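Local coordinates for OBG-type G domain-containing protein (Pyrococcus horikoshii, PDB 2E87) that binds GDP through an Obg-type G domain joined to a NOG1-like helical domain, and probably acts as a GTP-binding protein, its cellular role being unknown, at residues Ile204-Phe209 with Gln217-Pro222; Ala239-Arg244 with Gly276-Leu281; Ile250-Asp255 with Ile268-Glu273. One frame throughout, in Å; residues are numbered along the deposited sequence.

In the fold
All three contacts lie in the Obg-type G domain. Contact 1 comes first along the chain, and contact 3 lies wholly between the two segments of contact 2. Contact 1 is the hairpin of strands 204-211 and 214-220, in the same sheet as strand 249-254 of contact 3; their centres are about 17 Å apart. Contact 2 ties the end of helix 234-241 to the end of helix 264-277, which contact 3 packs on the sheet. Its centre is about 16 Å from that of contact 1, where Leu243 touches Thr221, and about 13 Å from that of contact 3, where Phe278 and Leu281 meet Ile250. Contact 1 comes nearest the GDP, about 5 Å from the Asp220 side chain.

Contact 1: residues Ile204-Phe209 with Gln217-Pro222; sequences INVGQF and QIIDTP
Asn205 ND2 donates to Asp220 OD2 at 2.6 Å, and Asn205 N to Asp220 OD1 at 2.8 Å. This pair closes one end of the beta hairpin formed by strands 204-211 and 214-220, within the antiparallel side of the mixed G-domain sheet. Both donors meet the carboxylate on its syn side, each slightly out of its plane, whereas OD2 lies almost in the amide plane of Asn205; amide and carboxylate are themselves turned 51° apart. Asp220 CG sits between its own backbone N and carbonyl carbon (chi1 57°), which swings the carboxylate across to the neighbouring strand. Two bonds from one residue should hold it against rotation. Asp220 opens the Asp-Thr-Pro-Gly sequence, the G3 motif of G domains, here next to Ser181 and Lys180 of the GDP site.

Further along, Gly207 and Ile218 form a hydrogen-bonded antiparallel pair. Gly207 N points nearly straight at Ile218 O, 2.7 Å away and in the carbonyl plane, while the return bond from Ile218 N comes to Gly207 O from well above the carbonyl plane. A weak bond from Asp220 N to Asn205 O continues the ladder, and Ile219 CA adds a CA-H...O contact to the same oxygen.

Val206 and Ile219, a non-hydrogen-bonded pair, lie side by side on the face they share with Gln208 and Gln217. On the reverse face Ile218 packs against Val170 and Ile172 of strand 169-173. Ile218 also sends its CD1 to the edge of the Phe209 ring, near the ring plane, 3.7 Å from Phe209 CE2.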
loop_
_atom_site.group_PDB
_atom_site.type_symbol
_atom_site.label_atom_id
_atom_site.label_comp_id
_atom_site.label_asym_id
_atom_site.label_seq_id
_atom_site.Cartn_x
_atom_site.Cartn_y
_atom_site.Cartn_z
ATOM N N ILE A 204 7.362 12.825 3.457
ATOM C CA ILE A 204 7.153 13.237 4.833
ATOM C C ILE A 204 8.172 12.649 5.815
ATOM O O ILE A 204 8.702 11.559 5.615
ATOM C CB ILE A 204 5.729 12.863 5.311
ATOM C CG1 ILE A 204 5.563 11.340 5.325
ATOM C CG2 ILE A 204 4.697 13.490 4.394
ATOM C CD1 ILE A 204 4.276 10.877 5.959
ATOM N N ASN A 205 8.437 13.392 6.881
ATOM C CA ASN A 205 9.365 12.947 7.890
ATOM C C ASN A 205 8.691 11.914 8.767
ATOM O O ASN A 205 7.526 12.047 9.110
ATOM C CB ASN A 205 9.820 14.122 8.738
ATOM C CG ASN A 205 10.520 15.167 7.926
ATOM O OD1 ASN A 205 11.629 14.952 7.444
ATOM N ND2 ASN A 205 9.869 16.305 7.748
ATOM N N VAL A 206 9.443 10.879 9.119
ATOM C CA VAL A 206 8.938 9.822 9.965
ATOM C C VAL A 206 9.930 9.569 11.071
ATOM O O VAL A 206 11.093 9.260 10.817
ATOM C CB VAL A 206 8.792 8.499 9.225
ATOM C CG1 VAL A 206 8.290 7.455 10.192
ATOM C CG2 VAL A 206 7.865 8.647 8.044
ATOM N N GLY A 207 9.472 9.684 12.303
ATOM C CA GLY A 207 10.372 9.444 13.406
ATOM C C GLY A 207 9.774 8.498 14.413
ATOM O O GLY A 207 8.671 7.991 14.240
ATOM N N GLN A 208 10.513 8.284 15.484
ATOM C CA GLN A 208 10.093 7.398 16.547
ATOM C C GLN A 208 10.751 7.796 17.847
ATOM O O GLN A 208 11.886 8.251 17.861
ATOM C CB GLN A 208 10.520 5.957 16.239
ATOM C CG GLN A 208 9.456 5.045 15.660
ATOM C CD GLN A 208 9.906 3.579 15.645
ATOM O OE1 GLN A 208 10.458 3.068 16.632
ATOM N NE2 GLN A 208 9.662 2.894 14.526
ATOM N N PHE A 209 10.024 7.651 18.942
ATOM C CA PHE A 209 10.626 7.896 20.232
ATOM C C PHE A 209 10.140 6.767 21.124
ATOM O O PHE A 209 8.998 6.323 21.023
ATOM C CB PHE A 209 10.301 9.298 20.770
ATOM C CG PHE A 209 8.953 9.443 21.368
ATOM C CD1 PHE A 209 8.689 8.959 22.636
ATOM C CD2 PHE A 209 7.967 10.148 20.700
ATOM C CE1 PHE A 209 7.465 9.180 23.232
ATOM C CE2 PHE A 209 6.739 10.374 21.290
ATOM C CZ PHE A 209 6.489 9.888 22.562
ATOM N N GLN A 217 5.315 6.295 16.931
ATOM C CA GLN A 217 5.697 6.824 15.636
ATOM C C GLN A 217 5.230 8.290 15.476
ATOM O O GLN A 217 4.117 8.642 15.854
ATOM C CB GLN A 217 5.099 5.951 14.530
ATOM C CG GLN A 217 5.647 6.262 13.156
ATOM C CD GLN A 217 5.115 5.335 12.090
ATOM O OE1 GLN A 217 3.901 5.235 11.875
ATOM N NE2 GLN A 217 6.021 4.648 11.409
ATOM N N ILE A 218 6.091 9.133 14.915
ATOM C CA ILE A 218 5.766 10.540 14.698
ATOM C C ILE A 218 5.964 10.901 13.222
ATOM O O ILE A 218 7.016 10.622 12.656
ATOM C CB ILE A 218 6.696 11.496 15.510
ATOM C CG1 ILE A 218 6.931 10.972 16.938
ATOM C CG2 ILE A 218 6.075 12.880 15.564
ATOM C CD1 ILE A 218 5.686 10.898 17.799
ATOM N N ILE A 219 4.955 11.510 12.601
ATOM C CA ILE A 219 5.076 11.944 11.207
ATOM C C ILE A 219 4.536 13.356 11.059
ATOM O O ILE A 219 3.674 13.782 11.821
ATOM C CB ILE A 219 4.279 11.055 10.214
ATOM C CG1 ILE A 219 2.782 11.210 10.452
ATOM C CG2 ILE A 219 4.674 9.605 10.364
ATOM C CD1 ILE A 219 1.926 10.507 9.415
ATOM N N ASP A 220 5.074 14.102 10.101
ATOM C CA ASP A 220 4.541 15.439 9.845
ATOM C C ASP A 220 3.811 15.370 8.504
ATOM O O ASP A 220 3.935 14.383 7.766
ATOM C CB ASP A 220 5.627 16.528 9.855
ATOM C CG ASP A 220 6.736 16.283 8.865
ATOM O OD1 ASP A 220 6.740 15.246 8.164
ATOM O OD2 ASP A 220 7.622 17.157 8.802
ATOM N N THR A 221 3.050 16.403 8.178
ATOM C CA THR A 221 2.257 16.343 6.969
ATOM C C THR A 221 2.443 17.433 5.928
ATOM O O THR A 221 1.469 17.918 5.350
ATOM C CB THR A 221 0.790 16.282 7.367
ATOM O OG1 THR A 221 0.468 17.423 8.170
ATOM C CG2 THR A 221 0.522 15.020 8.177
ATOM N N PRO A 222 3.693 17.812 5.645
ATOM C CA PRO A 222 3.852 18.868 4.635
ATOM C C PRO A 222 3.185 18.450 3.322
ATOM O O PRO A 222 3.307 17.303 2.887
ATOM C CB PRO A 222 5.370 18.997 4.500
ATOM C CG PRO A 222 5.831 17.559 4.696
ATOM C CD PRO A 222 4.959 17.083 5.865
#

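Contact 2: residues Ala239-Arg244 with Gly276-Leu281; sequences AILALR and GEFKDL
Phe278 pushes its ring against Leu243 and Arg244, where the chain follows helix 234-241, and so joins the ends of two helices of the G domain, 234-241 and 264-277. The apolar contacts centre on this ring. Arg244 CG comes obliquely to within 3.4 Å of Phe278 CE2, and Leu243 CB lies 4.0 Å from the same carbon. Backbone atoms border the ring too: Ile240 O and the carbonyl carbon of Leu243 are at its edge, near the plane, as is Arg244 N. Helix 264-277 breaks off at Phe278, which starts a type I beta turn closing at Leu281. Beside it, Leu241 CD2 packs on Glu277 CB at 3.9 Å.

The polar contacts lie on the more exposed side, between Arg244 and Glu277. The Arg244 chain is extended from CG to NE and runs past the ring, with its guanidinium plane 76° from that of the phenyl. This carries NE to 3.1 Å from Glu277 O, with the carbonyl oxygen oblique to the guanidinium. Glu277, bent at chi2 (-71°), crosses Leu241 obliquely, its carboxylate near Leu241 CD2, and a long salt bridge spans 3.7 Å from Arg244 NH2 to Glu277 OE1.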
loop_
_atom_site.group_PDB
_atom_site.type_symbol
_atom_site.label_atom_id
_atom_site.label_comp_id
_atom_site.label_asym_id
_atom_site.label_seq_id
_atom_site.Cartn_x
_atom_site.Cartn_y
_atom_site.Cartn_z
ATOM N N ALA A 239 -6.080 10.575 -0.673
ATOM C CA ALA A 239 -4.715 10.301 -0.226
ATOM C C ALA A 239 -4.418 10.958 1.119
ATOM O O ALA A 239 -3.704 10.398 1.963
ATOM C CB ALA A 239 -3.716 10.795 -1.261
ATOM N N ILE A 240 -4.959 12.161 1.295
ATOM C CA ILE A 240 -4.783 12.935 2.520
ATOM C C ILE A 240 -5.614 12.309 3.619
ATOM O O ILE A 240 -5.119 12.061 4.719
ATOM C CB ILE A 240 -5.260 14.391 2.328
ATOM C CG1 ILE A 240 -4.341 15.118 1.349
ATOM C CG2 ILE A 240 -5.322 15.111 3.664
ATOM C CD1 ILE A 240 -4.960 16.402 0.807
ATOM N N LEU A 241 -6.878 12.037 3.316
ATOM C CA LEU A 241 -7.765 11.465 4.312
ATOM C C LEU A 241 -7.400 10.052 4.728
ATOM O O LEU A 241 -7.941 9.535 5.708
ATOM C CB LEU A 241 -9.214 11.507 3.825
ATOM C CG LEU A 241 -9.799 12.903 3.587
ATOM C CD1 LEU A 241 -11.272 12.769 3.236
ATOM C CD2 LEU A 241 -9.633 13.765 4.826
ATOM N N ALA A 242 -6.489 9.429 3.985
ATOM C CA ALA A 242 -6.040 8.084 4.313
ATOM C C ALA A 242 -5.356 8.108 5.690
ATOM O O ALA A 242 -5.311 7.090 6.386
ATOM C CB ALA A 242 -5.059 7.573 3.251
ATOM N N LEU A 243 -4.832 9.273 6.074
ATOM C CA LEU A 243 -4.150 9.430 7.366
ATOM C C LEU A 243 -5.056 9.029 8.533
ATOM O O LEU A 243 -4.570 8.753 9.620
ATOM C CB LEU A 243 -3.646 10.879 7.540
ATOM C CG LEU A 243 -2.621 11.367 6.492
ATOM C CD1 LEU A 243 -2.241 12.818 6.737
ATOM C CD2 LEU A 243 -1.383 10.497 6.529
ATOM N N ARG A 244 -6.367 8.973 8.293
ATOM C CA ARG A 244 -7.338 8.571 9.315
ATOM C C ARG A 244 -7.046 7.149 9.777
ATOM O O ARG A 244 -7.310 6.793 10.934
ATOM C CB ARG A 244 -8.775 8.572 8.776
ATOM C CG ARG A 244 -9.323 9.895 8.285
ATOM C CD ARG A 244 -10.770 9.720 7.802
ATOM N NE ARG A 244 -11.317 10.943 7.212
ATOM C CZ ARG A 244 -12.545 11.056 6.709
ATOM N NH1 ARG A 244 -13.369 10.016 6.721
ATOM N NH2 ARG A 244 -12.946 12.209 6.184
ATOM N N GLY A 276 -12.309 18.828 11.567
ATOM C CA GLY A 276 -13.556 18.259 11.098
ATOM C C GLY A 276 -13.372 17.025 10.240
ATOM O O GLY A 276 -14.213 16.142 10.257
ATOM N N GLU A 277 -12.282 16.954 9.488
ATOM C CA GLU A 277 -12.032 15.802 8.634
ATOM C C GLU A 277 -11.607 14.580 9.437
ATOM O O GLU A 277 -11.724 13.469 8.961
ATOM C CB GLU A 277 -10.951 16.127 7.605
ATOM C CG GLU A 277 -11.399 17.101 6.543
ATOM C CD GLU A 277 -12.392 16.482 5.575
ATOM O OE1 GLU A 277 -13.363 15.842 6.031
ATOM O OE2 GLU A 277 -12.202 16.641 4.352
ATOM N N PHE A 278 -11.121 14.795 10.652
ATOM C CA PHE A 278 -10.668 13.703 11.496
ATOM C C PHE A 278 -11.400 13.674 12.834
ATOM O O PHE A 278 -10.766 13.677 13.884
ATOM C CB PHE A 278 -9.153 13.819 11.749
ATOM C CG PHE A 278 -8.304 13.691 10.499
ATOM C CD1 PHE A 278 -7.981 14.810 9.734
ATOM C CD2 PHE A 278 -7.834 12.447 10.082
ATOM C CE1 PHE A 278 -7.204 14.690 8.574
ATOM C CE2 PHE A 278 -7.058 12.325 8.925
ATOM C CZ PHE A 278 -6.744 13.446 8.171
ATOM N N LYS A 279 -12.728 13.632 12.787
ATOM C CA LYS A 279 -13.569 13.616 13.989
ATOM C C LYS A 279 -13.367 12.442 14.955
ATOM O O LYS A 279 -13.704 12.555 16.142
ATOM C CB LYS A 279 -15.044 13.664 13.586
ATOM C CG LYS A 279 -15.453 14.926 12.845
ATOM C CD LYS A 279 -16.880 14.831 12.306
ATOM C CE LYS A 279 -17.273 16.099 11.548
ATOM N NZ LYS A 279 -18.545 15.936 10.774
ATOM N N ASP A 280 -12.825 11.327 14.463
ATOM C CA ASP A 280 -12.616 10.153 15.316
ATOM C C ASP A 280 -11.225 9.999 15.919
ATOM O O ASP A 280 -10.911 8.966 16.502
ATOM C CB ASP A 280 -12.973 8.872 14.565
ATOM C CG ASP A 280 -14.400 8.870 14.092
ATOM O OD1 ASP A 280 -15.314 9.010 14.942
ATOM O OD2 ASP A 280 -14.602 8.737 12.866
ATOM N N LEU A 281 -10.387 11.014 15.776
ATOM C CA LEU A 281 -9.062 10.945 16.360
ATOM C C LEU A 281 -8.891 12.073 17.372
ATOM O O LEU A 281 -9.353 13.195 17.155
ATOM C CB LEU A 281 -7.975 11.084 15.289
ATOM C CG LEU A 281 -7.852 10.085 14.132
ATOM C CD1 LEU A 281 -6.708 10.529 13.248
ATOM C CD2 LEU A 281 -7.603 8.663 14.643
#

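Contact 3: residues Ile250-Asp255 with Ile268-Glu273; sequences IIYIFD and IHLFEE
One face of the Tyr252 ring is covered by Phe271, whose own ring turns its edge to that face in a T-shaped (edge-to-face) pair, with planes 81° apart and centroids separated by 5.2 Å. Phe271 CD1 stands over the tyrosine's rim, 3.7 Å from Tyr252 CG, and Phe271 CB makes a CH-pi contact over the same face, 3.9 Å from the ring centroid. Phe254 completes the aromatic cluster. Its ring is tilted obliquely to that of Phe271, and its CZ meets Phe271 CB at 3.5 Å; Tyr252 CD2 lies over the margin of one Phe254 face, while Ile268 N and CA sit at the Phe254 edge.

These contacts seat helix 264-277 on strand 249-254. The two run nearly antiparallel (169°) and form the first two elements of a beta-alpha-beta unit completed by strand 283-287. Both Tyr252 (chi1 -163°) and Phe271 set CG opposite the backbone N, which extends each ring into the space between strand and helix. The tyrosine OH reaches the Leu270 side chain, 3.3 Å from Leu270 CG, and the Leu270 and Tyr252 side chains cross at about a right angle. An alanine at Tyr252 would remove the face on which Phe271 rests and is likely to open a gap between strand and helix, freeing the Phe271 ring to shift.

Beyond the cluster Phe254 also touches Leu301 of helix 295-307 and Val285 of strand 283-287. With all five touching residues buried, the strand and helix are held here by aromatic and aliphatic packing rather than by hydrogen bonds between them.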
loop_
_atom_site.group_PDB
_atom_site.type_symbol
_atom_site.label_atom_id
_atom_site.label_comp_id
_atom_site.label_asym_id
_atom_site.label_seq_id
_atom_site.Cartn_x
_atom_site.Cartn_y
_atom_site.Cartn_z
ATOM N N ILE A 250 -3.612 13.452 16.633
ATOM C CA ILE A 250 -3.220 14.543 15.784
ATOM C C ILE A 250 -2.777 15.733 16.610
ATOM O O ILE A 250 -3.510 16.188 17.482
ATOM C CB ILE A 250 -4.387 14.971 14.877
ATOM C CG1 ILE A 250 -4.591 13.926 13.772
ATOM C CG2 ILE A 250 -4.114 16.337 14.297
ATOM C CD1 ILE A 250 -5.677 14.284 12.794
ATOM N N ILE A 251 -1.560 16.202 16.355
ATOM C CA ILE A 251 -1.017 17.380 17.027
ATOM C C ILE A 251 -1.154 18.525 16.034
ATOM O O ILE A 251 -0.622 18.463 14.930
ATOM C CB ILE A 251 0.480 17.254 17.375
ATOM C CG1 ILE A 251 0.688 16.302 18.555
ATOM C CG2 ILE A 251 1.026 18.619 17.760
ATOM C CD1 ILE A 251 2.154 16.036 18.871
ATOM N N TYR A 252 -1.879 19.564 16.416
ATOM C CA TYR A 252 -2.062 20.697 15.528
ATOM C C TYR A 252 -1.287 21.883 16.069
ATOM O O TYR A 252 -1.559 22.356 17.174
ATOM C CB TYR A 252 -3.534 21.077 15.418
ATOM C CG TYR A 252 -3.780 21.953 14.228
ATOM C CD1 TYR A 252 -4.150 21.396 13.008
ATOM C CD2 TYR A 252 -3.534 23.326 14.284
ATOM C CE1 TYR A 252 -4.259 22.180 11.862
ATOM C CE2 TYR A 252 -3.645 24.115 13.148
ATOM C CZ TYR A 252 -4.008 23.532 11.936
ATOM O OH TYR A 252 -4.118 24.286 10.792
ATOM N N ILE A 253 -0.328 22.360 15.284
ATOM C CA ILE A 253 0.487 23.486 15.695
ATOM C C ILE A 253 0.037 24.820 15.102
ATOM O O ILE A 253 -0.132 24.941 13.887
ATOM C CB ILE A 253 1.960 23.303 15.287
ATOM C CG1 ILE A 253 2.511 21.973 15.812
ATOM C CG2 ILE A 253 2.775 24.470 15.820
ATOM C CD1 ILE A 253 3.957 21.703 15.408
ATOM N N PHE A 254 -0.154 25.802 15.981
ATOM C CA PHE A 254 -0.508 27.174 15.605
ATOM C C PHE A 254 0.770 27.998 15.805
ATOM O O PHE A 254 1.581 27.674 16.670
ATOM C CB PHE A 254 -1.558 27.778 16.543
ATOM C CG PHE A 254 -2.963 27.327 16.284
ATOM C CD1 PHE A 254 -3.544 26.338 17.071
ATOM C CD2 PHE A 254 -3.722 27.922 15.280
ATOM C CE1 PHE A 254 -4.862 25.953 16.865
ATOM C CE2 PHE A 254 -5.034 27.549 15.064
ATOM C CZ PHE A 254 -5.609 26.563 15.857
ATOM N N ASP A 255 0.939 29.056 15.013
ATOM C CA ASP A 255 2.085 29.960 15.145
ATOM C C ASP A 255 1.511 31.358 15.380
ATOM O O ASP A 255 1.270 32.110 14.438
ATOM C CB ASP A 255 2.951 29.958 13.876
ATOM C CG ASP A 255 4.024 31.054 13.898
ATOM O OD1 ASP A 255 4.234 31.657 14.977
ATOM O OD2 ASP A 255 4.661 31.314 12.847
ATOM N N ILE A 268 -6.609 29.380 11.951
ATOM C CA ILE A 268 -7.806 28.848 12.607
ATOM C C ILE A 268 -8.735 28.187 11.572
ATOM O O ILE A 268 -9.315 27.138 11.827
ATOM C CB ILE A 268 -8.587 29.950 13.377
ATOM C CG1 ILE A 268 -7.896 30.249 14.704
ATOM C CG2 ILE A 268 -10.008 29.503 13.659
ATOM C CD1 ILE A 268 -8.469 31.481 15.412
ATOM N N HIS A 269 -8.872 28.784 10.397
ATOM C CA HIS A 269 -9.747 28.169 9.411
ATOM C C HIS A 269 -9.244 26.784 9.081
ATOM O O HIS A 269 -10.025 25.836 9.014
ATOM C CB HIS A 269 -9.826 29.014 8.144
ATOM C CG HIS A 269 -10.587 30.286 8.324
ATOM N ND1 HIS A 269 -10.527 31.324 7.418
ATOM C CD2 HIS A 269 -11.438 30.683 9.300
ATOM C CE1 HIS A 269 -11.309 32.307 7.830
ATOM N NE2 HIS A 269 -11.873 31.943 8.969
ATOM N N LEU A 270 -7.934 26.665 8.892
ATOM C CA LEU A 270 -7.344 25.382 8.553
ATOM C C LEU A 270 -7.553 24.396 9.685
ATOM O O LEU A 270 -7.919 23.246 9.450
ATOM C CB LEU A 270 -5.847 25.520 8.262
ATOM C CG LEU A 270 -5.226 24.245 7.685
ATOM C CD1 LEU A 270 -5.886 23.916 6.354
ATOM C CD2 LEU A 270 -3.730 24.434 7.506
ATOM N N PHE A 271 -7.325 24.841 10.915
ATOM C CA PHE A 271 -7.514 23.953 12.046
ATOM C C PHE A 271 -8.934 23.378 12.041
ATOM O O PHE A 271 -9.134 22.184 12.259
ATOM C CB PHE A 271 -7.286 24.695 13.358
ATOM C CG PHE A 271 -7.859 23.989 14.540
ATOM C CD1 PHE A 271 -7.188 22.921 15.122
ATOM C CD2 PHE A 271 -9.113 24.330 15.020
ATOM C CE1 PHE A 271 -7.766 22.201 16.166
ATOM C CE2 PHE A 271 -9.702 23.609 16.066
ATOM C CZ PHE A 271 -9.022 22.544 16.636
ATOM N N GLU A 272 -9.921 24.230 11.791
ATOM C CA GLU A 272 -11.312 23.792 11.792
ATOM C C GLU A 272 -11.613 22.799 10.665
ATOM O O GLU A 272 -12.363 21.845 10.850
ATOM C CB GLU A 272 -12.247 25.002 11.711
ATOM C CG GLU A 272 -11.948 26.035 12.780
ATOM C CD GLU A 272 -12.879 27.232 12.742
ATOM O OE1 GLU A 272 -13.017 27.860 11.660
ATOM O OE2 GLU A 272 -13.462 27.546 13.808
ATOM N N GLU A 273 -11.027 23.024 9.499
ATOM C CA GLU A 273 -11.229 22.116 8.388
ATOM C C GLU A 273 -10.563 20.765 8.690
ATOM O O GLU A 273 -11.118 19.716 8.391
ATOM C CB GLU A 273 -10.640 22.705 7.114
ATOM C CG GLU A 273 -11.234 22.100 5.870
ATOM C CD GLU A 273 -10.365 22.307 4.663
ATOM O OE1 GLU A 273 -9.327 21.628 4.571
ATOM O OE2 GLU A 273 -10.709 23.153 3.812
#